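Local coordinates for putative nucleoprotein (Infectious salmon anemia virus, PDB 4EWC) that encapsidates the negative-strand viral RNA, shielding it from nucleases and forming the ribonucleoprotein that serves as template for transcription and replication, at residues A[348-351]-A[352-356]; A[277-280]-A[281-285]; A[526-530]-A[531-535]. One frame throughout, in Å; residues are numbered along the deposited sequence.

Contact 1. Residues A[348-351]-A[352-356]; sequences RTEE and QRLLT
E350 and R353 cross at about a right angle on the first turn of helix 350-358. Their carboxylate and guanidinium planes are 48° apart. E350 OE1 lies at the edge of the guanidinium and close to its plane, 3.0 Å from R353 NH1. This is a hydrogen-bonded salt bridge, and NH1 meets OE1 nearly along its C-O axis. The E350 chain leaves with CG anti to the backbone N (chi1 178°) and then bends at chi2. That bend brings the carboxylate back beside the arginine. The R353 chain is stretched out, back toward the start of the helix. One face of its guanidinium lies over T349 O, which sits toward the border of the group rather than its middle. E350 OE2 is 3.8 Å from L354 CD2, so the carboxylate also borders the leucine side chain.

T349 is the N-cap of this helix. Its OG1 accepts a weak, long capping bond from Q352 N at 3.5 Å. T349 OG1 also donates to Q352 OE1 at 2.6 Å, approaching from above the amide carbonyl plane. The two side chains cross obliquely. A chi1 of -69° points the Q352 chain back toward the cap, and its extended outer part carries the amide there. A water that accepts from R348 N lies 3.1 Å from Q352 OE1. The other end of this buried amide is held too, since Q352 NE2 donates to D382 O.

The negative charges of E350 and E351, both in the first turn, probably interact favourably with the helix N-terminus. E351 OE2 lies 3.7 Å from L355 CD2. Both side chains also touch L552 and I556 of helix 550-564. Q352 and L355 face helix 369-381, which lies within the helical bundle.

Contact 2. Residues A[277-280]-A[281-285]; sequences PGVK and MMRTN
K280 O takes two hydrogen bonds from T284. T284 OG1 donates to K280 O at 2.6 Å. T284 N bonds to K280 O as well, at 2.9 Å. The two donors come from opposite faces of the carbonyl plane. A chi1 of -57° turns OG1 back along the helix. The threonine hydroxyl is thus satisfied by its own helix, one turn earlier. K280 CG lies near the same hydroxyl.

V279 and R283 form a second pair one turn apart. They run alongside each other in the same direction. V279 CG1 sits over one face of the R283 guanidinium, toward its border rather than its middle, and is 3.4 Å from R283 NH1. The long R283 chain is straight and leads back along the helix to the valine. This is van der Waals contact of a methyl with the flat face of a charged group; no hydrogen bond is involved. The backbone bond from R283 N to V279 O, 2.9 Å, joins the same two residues. P277 and V279 also pack on W514 of the second subunit.

G278 is the N-cap of helix 279-284. It has a positive phi of 115°, which glycine adopts readily. Its carbonyl O accepts from M282 N at 3.2 Å, with a weak second bond from M281 N. M281 and M282 are both present as selenomethionine. The M281 chain curls at its end, so that CE lies 3.7 Å from G278 O. M282 CG packs near the same oxygen. At the far end, N285 ND2 folds back and donates to M281 O at 2.7 Å.

The short helix touches two longer ones. M281 packs on F107 and A111 of helix 96-114, and K280 on F104. M282 and N285 touch helix 315-326 through M319.

Contact 3. Residues A[526-530]-A[531-535]; sequences AVFNQ and GAIRE
Q530, I533 and N529 carry this turn from strand to helix. The Q530 side chain runs past R534, with Q530 NE2 3.4 Å from R534 NH2. Both are donors, so no hydrogen bond forms, and the amide and guanidinium planes stand 71° apart. The other end of the amide, OE1, lies in plane at the edge of the F528 ring. It also makes a weak hydrogen bond to S564 OG of the second subunit. R534 comes close to its counterpart R534 of that subunit.

I533 crosses F528 at about a right angle. Its CG1 branch does the touching, 3.5 Å from F528 CD1. N529 O accepts from I533 N at 3.0 Å.

In N529 a chi1 of -179° swings the amide away from its own backbone N. This turns OD1 toward the helix start, where it accepts from A532 N at 2.9 Å, with the donor above the carbonyl plane. N529 ND2 donates to S564 O of its own chain. Strand 526-528, paired antiparallel with 517-519, thus passes directly into helix 530-536 through a classic asparagine N-cap.

All three contacts lie at helix starts and are only partly buried; none touches another. Contact 2 is nearest the chain centre, about 13 Å between centres, against about 25 and 32 Å for contacts 1 and 3. Contacts 1 and 2 include exposed residues; no touching residue of contact 3 is exposed. Contacts 1 and 3 both meet helix 550-564: E351 and L355 on its side, N529 ND2 at S564 O. Contact 1 caps with threonine and adds a salt bridge, contact 3 caps with asparagine, and contact 2 starts from glycine. Contact 1 and residues 281-285 belong to the helical bundle, contact 3 to the C-terminal region. Each touches the second subunit, contact 3 with the most residues.

Contact 1. Residues A[348-351]-A[352-356]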
loop_
_atom_site.group_PDB
_atom_site.type_symbol
_atom_site.label_atom_id
_atom_site.label_comp_id
_atom_site.label_asym_id
_atom_site.label_seq_id
_atom_site.Cartn_x
_atom_site.Cartn_y
_atom_site.Cartn_z
ATOM N N ARG A 348 -19.167 19.649 4.353
ATOM C CA ARG A 348 -19.948 18.449 4.571
ATOM C C ARG A 348 -19.948 18.052 6.037
ATOM O O ARG A 348 -20.603 17.079 6.422
ATOM C CB ARG A 348 -19.424 17.323 3.719
ATOM C CG ARG A 348 -19.668 17.556 2.239
ATOM C CD ARG A 348 -18.785 16.669 1.381
ATOM N NE ARG A 348 -18.984 15.254 1.647
ATOM C CZ ARG A 348 -18.125 14.491 2.318
ATOM N NH1 ARG A 348 -16.989 14.998 2.799
ATOM N NH2 ARG A 348 -18.402 13.204 2.506
ATOM N N THR A 349 -19.210 18.798 6.850
ATOM C CA THR A 349 -19.368 18.695 8.283
ATOM C C THR A 349 -19.681 20.069 8.852
ATOM O O THR A 349 -19.305 21.088 8.274
ATOM C CB THR A 349 -18.118 18.118 8.979
ATOM O OG1 THR A 349 -17.046 19.073 8.932
ATOM C CG2 THR A 349 -17.691 16.801 8.334
ATOM N N GLU A 350 -20.376 20.094 9.986
ATOM C CA GLU A 350 -20.815 21.350 10.595
ATOM C C GLU A 350 -19.620 22.140 11.070
ATOM O O GLU A 350 -19.593 23.366 10.989
ATOM C CB GLU A 350 -21.749 21.079 11.771
ATOM C CG GLU A 350 -22.203 22.345 12.488
ATOM C CD GLU A 350 -23.155 23.177 11.637
ATOM O OE1 GLU A 350 -23.466 22.754 10.506
ATOM O OE2 GLU A 350 -23.589 24.249 12.102
ATOM N N GLU A 351 -18.640 21.408 11.581
ATOM C CA GLU A 351 -17.405 21.998 12.053
ATOM C C GLU A 351 -16.768 22.897 11.000
ATOM O O GLU A 351 -16.335 23.997 11.295
ATOM C CB GLU A 351 -16.435 20.892 12.447
ATOM C CG GLU A 351 -15.011 21.363 12.698
ATOM C CD GLU A 351 -14.871 22.168 13.962
ATOM O OE1 GLU A 351 -15.454 21.769 15.000
ATOM O OE2 GLU A 351 -14.168 23.204 13.929
ATOM N N GLN A 352 -16.715 22.415 9.763
ATOM C CA GLN A 352 -16.159 23.192 8.668
ATOM C C GLN A 352 -17.041 24.394 8.314
ATOM O O GLN A 352 -16.537 25.451 7.934
ATOM C CB GLN A 352 -15.929 22.297 7.474
ATOM C CG GLN A 352 -14.815 21.307 7.726
ATOM C CD GLN A 352 -14.821 20.094 6.798
ATOM O OE1 GLN A 352 -15.833 19.414 6.633
ATOM N NE2 GLN A 352 -13.668 19.810 6.207
ATOM N N ARG A 353 -18.356 24.231 8.451
ATOM C CA ARG A 353 -19.303 25.304 8.141
ATOM C C ARG A 353 -19.122 26.506 9.074
ATOM O O ARG A 353 -19.009 27.636 8.607
ATOM C CB ARG A 353 -20.759 24.799 8.160
ATOM C CG ARG A 353 -21.056 23.798 7.062
ATOM C CD ARG A 353 -22.543 23.501 6.899
ATOM N NE ARG A 353 -22.727 22.233 6.198
ATOM C CZ ARG A 353 -22.946 21.066 6.799
ATOM N NH1 ARG A 353 -23.058 21.011 8.120
ATOM N NH2 ARG A 353 -23.067 19.956 6.076
ATOM N N LEU A 354 -19.106 26.254 10.384
ATOM C CA LEU A 354 -18.835 27.290 11.373
ATOM C C LEU A 354 -17.478 27.902 11.114
ATOM O O LEU A 354 -17.333 29.119 11.037
ATOM C CB LEU A 354 -18.857 26.717 12.799
ATOM C CG LEU A 354 -20.209 26.108 13.157
ATOM C CD1 LEU A 354 -20.169 25.559 14.570
ATOM C CD2 LEU A 354 -21.313 27.147 12.979
ATOM N N LEU A 355 -16.485 27.033 10.983
ATOM C CA LEU A 355 -15.103 27.445 10.745
ATOM C C LEU A 355 -15.028 28.388 9.539
ATOM O O LEU A 355 -14.441 29.470 9.618
ATOM C CB LEU A 355 -14.233 26.203 10.556
ATOM C CG LEU A 355 -12.795 26.137 11.047
ATOM C CD1 LEU A 355 -12.588 26.781 12.403
ATOM C CD2 LEU A 355 -12.359 24.673 11.093
ATOM N N THR A 356 -15.644 27.974 8.437
ATOM C CA THR A 356 -15.799 28.826 7.258
ATOM C C THR A 356 -16.443 30.197 7.562
ATOM O O THR A 356 -15.961 31.237 7.116
ATOM C CB THR A 356 -16.632 28.111 6.159
ATOM O OG1 THR A 356 -15.940 26.942 5.704
ATOM C CG2 THR A 356 -16.906 29.045 4.977
HETATM O O HOH W 1 -16.609 19.183 3.630
#

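Contact 2. Residues A[277-280]-A[281-285]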
loop_
_atom_site.group_PDB
_atom_site.type_symbol
_atom_site.label_atom_id
_atom_site.label_comp_id
_atom_site.label_asym_id
_atom_site.label_seq_id
_atom_site.Cartn_x
_atom_site.Cartn_y
_atom_site.Cartn_z
ATOM N N PRO A 277 1.255 18.738 -9.862
ATOM C CA PRO A 277 0.138 18.754 -8.910
ATOM C C PRO A 277 -0.355 20.148 -8.578
ATOM O O PRO A 277 -1.545 20.324 -8.307
ATOM C CB PRO A 277 0.743 18.147 -7.642
ATOM C CG PRO A 277 1.864 17.381 -8.084
ATOM C CD PRO A 277 2.382 17.945 -9.353
ATOM N N GLY A 278 0.555 21.115 -8.570
ATOM C CA GLY A 278 0.216 22.476 -8.215
ATOM C C GLY A 278 0.899 22.958 -6.943
ATOM O O GLY A 278 0.499 23.977 -6.389
ATOM N N VAL A 279 1.933 22.240 -6.492
ATOM C CA VAL A 279 2.699 22.616 -5.292
ATOM C C VAL A 279 3.218 24.046 -5.373
ATOM O O VAL A 279 3.069 24.830 -4.441
ATOM C CB VAL A 279 3.965 21.758 -5.087
ATOM C CG1 VAL A 279 4.602 22.110 -3.742
ATOM C CG2 VAL A 279 3.652 20.296 -5.137
ATOM N N LYS A 280 3.857 24.360 -6.490
ATOM C CA LYS A 280 4.404 25.680 -6.714
ATOM C C LYS A 280 3.355 26.772 -6.566
ATOM O O LYS A 280 3.637 27.827 -6.024
ATOM C CB LYS A 280 5.047 25.762 -8.102
ATOM C CG LYS A 280 5.615 27.134 -8.434
ATOM C CD LYS A 280 6.806 27.039 -9.391
ATOM C CE LYS A 280 7.364 28.416 -9.718
ATOM N NZ LYS A 280 7.813 29.169 -8.500
HETATM N N MSE A 281 2.147 26.523 -7.050
HETATM C CA MSE A 281 1.105 27.531 -7.006
HETATM C C MSE A 281 0.673 27.797 -5.577
HETATM O O MSE A 281 0.485 28.946 -5.179
HETATM C CB MSE A 281 -0.103 27.104 -7.830
HETATM C CG MSE A 281 -1.312 27.985 -7.614
HETATM SE SE MSE A 281 -2.874 27.186 -8.413
HETATM C CE MSE A 281 -2.164 25.374 -8.598
HETATM N N MSE A 282 0.503 26.729 -4.811
HETATM C CA MSE A 282 0.110 26.864 -3.420
HETATM C C MSE A 282 1.190 27.631 -2.660
HETATM O O MSE A 282 0.879 28.561 -1.903
HETATM C CB MSE A 282 -0.126 25.486 -2.789
HETATM C CG MSE A 282 -1.152 24.644 -3.516
HETATM SE SE MSE A 282 -2.864 25.581 -3.422
HETATM C CE MSE A 282 -3.148 25.822 -5.273
ATOM N N ARG A 283 2.455 27.252 -2.875
ATOM C CA ARG A 283 3.570 27.927 -2.201
ATOM C C ARG A 283 3.638 29.417 -2.554
ATOM O O ARG A 283 3.908 30.250 -1.689
ATOM C CB ARG A 283 4.910 27.231 -2.465
ATOM C CG ARG A 283 5.135 25.963 -1.640
ATOM C CD ARG A 283 6.425 25.244 -2.029
ATOM N NE ARG A 283 6.696 24.089 -1.170
ATOM C CZ ARG A 283 7.332 22.987 -1.572
ATOM N NH1 ARG A 283 7.763 22.886 -2.828
ATOM N NH2 ARG A 283 7.529 21.981 -0.720
ATOM N N THR A 284 3.355 29.740 -3.810
ATOM C CA THR A 284 3.423 31.104 -4.326
ATOM C C THR A 284 2.280 31.942 -3.782
ATOM O O THR A 284 2.335 33.170 -3.782
ATOM C CB THR A 284 3.348 31.092 -5.875
ATOM O OG1 THR A 284 4.408 30.284 -6.391
ATOM C CG2 THR A 284 3.465 32.481 -6.470
ATOM N N ASN A 285 1.234 31.271 -3.316
ATOM C CA ASN A 285 0.098 31.973 -2.735
ATOM C C ASN A 285 0.125 31.926 -1.214
ATOM O O ASN A 285 -0.783 32.420 -0.554
ATOM C CB ASN A 285 -1.218 31.421 -3.281
ATOM C CG ASN A 285 -1.488 31.869 -4.705
ATOM O OD1 ASN A 285 -2.356 32.710 -4.950
ATOM N ND2 ASN A 285 -0.731 31.316 -5.656
#

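Contact 3. Residues A[526-530]-A[531-535]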
loop_
_atom_site.group_PDB
_atom_site.type_symbol
_atom_site.label_atom_id
_atom_site.label_comp_id
_atom_site.label_asym_id
_atom_site.label_seq_id
_atom_site.Cartn_x
_atom_site.Cartn_y
_atom_site.Cartn_z
ATOM N N ALA A 526 9.457 -0.613 13.186
ATOM C CA ALA A 526 8.035 -0.857 13.054
ATOM C C ALA A 526 7.282 0.358 12.534
ATOM O O ALA A 526 7.620 1.491 12.862
ATOM C CB ALA A 526 7.447 -1.338 14.359
ATOM N N VAL A 527 6.291 0.116 11.679
ATOM C CA VAL A 527 5.349 1.161 11.315
ATOM C C VAL A 527 4.034 0.774 11.947
ATOM O O VAL A 527 3.652 -0.394 11.955
ATOM C CB VAL A 527 5.213 1.358 9.782
ATOM C CG1 VAL A 527 4.078 2.335 9.451
ATOM C CG2 VAL A 527 6.497 1.876 9.220
ATOM N N PHE A 528 3.341 1.750 12.498
ATOM C CA PHE A 528 2.178 1.449 13.317
ATOM C C PHE A 528 1.062 2.489 13.156
ATOM O O PHE A 528 1.313 3.607 12.707
ATOM C CB PHE A 528 2.635 1.352 14.774
ATOM C CG PHE A 528 3.347 2.567 15.252
ATOM C CD1 PHE A 528 2.641 3.631 15.801
ATOM C CD2 PHE A 528 4.727 2.660 15.144
ATOM C CE1 PHE A 528 3.308 4.765 16.233
ATOM C CE2 PHE A 528 5.392 3.787 15.577
ATOM C CZ PHE A 528 4.682 4.837 16.117
ATOM N N ASN A 529 -0.165 2.103 13.504
ATOM C CA ASN A 529 -1.323 3.000 13.438
ATOM C C ASN A 529 -1.387 3.891 14.690
ATOM O O ASN A 529 -1.769 3.432 15.776
ATOM C CB ASN A 529 -2.592 2.178 13.322
ATOM C CG ASN A 529 -3.845 3.027 13.219
ATOM O OD1 ASN A 529 -4.099 3.901 14.051
ATOM N ND2 ASN A 529 -4.661 2.750 12.197
ATOM N N GLN A 530 -1.011 5.158 14.535
ATOM C CA GLN A 530 -0.995 6.107 15.638
ATOM C C GLN A 530 -2.279 6.100 16.485
ATOM O O GLN A 530 -2.221 5.854 17.687
ATOM C CB GLN A 530 -0.674 7.518 15.109
ATOM C CG GLN A 530 -0.674 8.635 16.154
ATOM C CD GLN A 530 0.253 8.367 17.339
ATOM O OE1 GLN A 530 1.108 7.483 17.294
ATOM N NE2 GLN A 530 0.081 9.139 18.410
ATOM N N GLY A 531 -3.422 6.347 15.844
ATOM C CA GLY A 531 -4.710 6.320 16.509
ATOM C C GLY A 531 -4.939 5.114 17.408
ATOM O O GLY A 531 -5.417 5.258 18.520
ATOM N N ALA A 532 -4.590 3.925 16.929
ATOM C CA ALA A 532 -4.749 2.695 17.709
ATOM C C ALA A 532 -3.792 2.647 18.909
ATOM O O ALA A 532 -4.156 2.209 20.002
ATOM C CB ALA A 532 -4.548 1.458 16.803
ATOM N N ILE A 533 -2.571 3.109 18.682
ATOM C CA ILE A 533 -1.543 3.094 19.698
ATOM C C ILE A 533 -1.894 4.073 20.818
ATOM O O ILE A 533 -1.551 3.858 21.985
ATOM C CB ILE A 533 -0.158 3.450 19.080
ATOM C CG1 ILE A 533 0.302 2.349 18.103
ATOM C CG2 ILE A 533 0.873 3.704 20.164
ATOM C CD1 ILE A 533 0.733 1.051 18.760
ATOM N N ARG A 534 -2.594 5.141 20.453
ATOM C CA ARG A 534 -2.965 6.170 21.401
ATOM C C ARG A 534 -4.135 5.687 22.263
ATOM O O ARG A 534 -4.185 5.944 23.484
ATOM C CB ARG A 534 -3.327 7.464 20.664
ATOM C CG ARG A 534 -3.951 8.537 21.560
ATOM C CD ARG A 534 -4.177 9.844 20.817
ATOM N NE ARG A 534 -2.921 10.392 20.307
ATOM C CZ ARG A 534 -2.146 11.237 20.983
ATOM N NH1 ARG A 534 -2.496 11.632 22.200
ATOM N NH2 ARG A 534 -1.025 11.688 20.440
ATOM N N GLU A 535 -5.066 4.981 21.627
ATOM C CA GLU A 535 -6.167 4.351 22.341
ATOM C C GLU A 535 -5.672 3.303 23.306
ATOM O O GLU A 535 -6.100 3.258 24.453
ATOM C CB GLU A 535 -7.148 3.710 21.361
ATOM C CG GLU A 535 -7.891 4.733 20.535
ATOM C CD GLU A 535 -8.990 4.136 19.707
ATOM O OE1 GLU A 535 -8.998 2.894 19.522
ATOM O OE2 GLU A 535 -9.855 4.912 19.241
#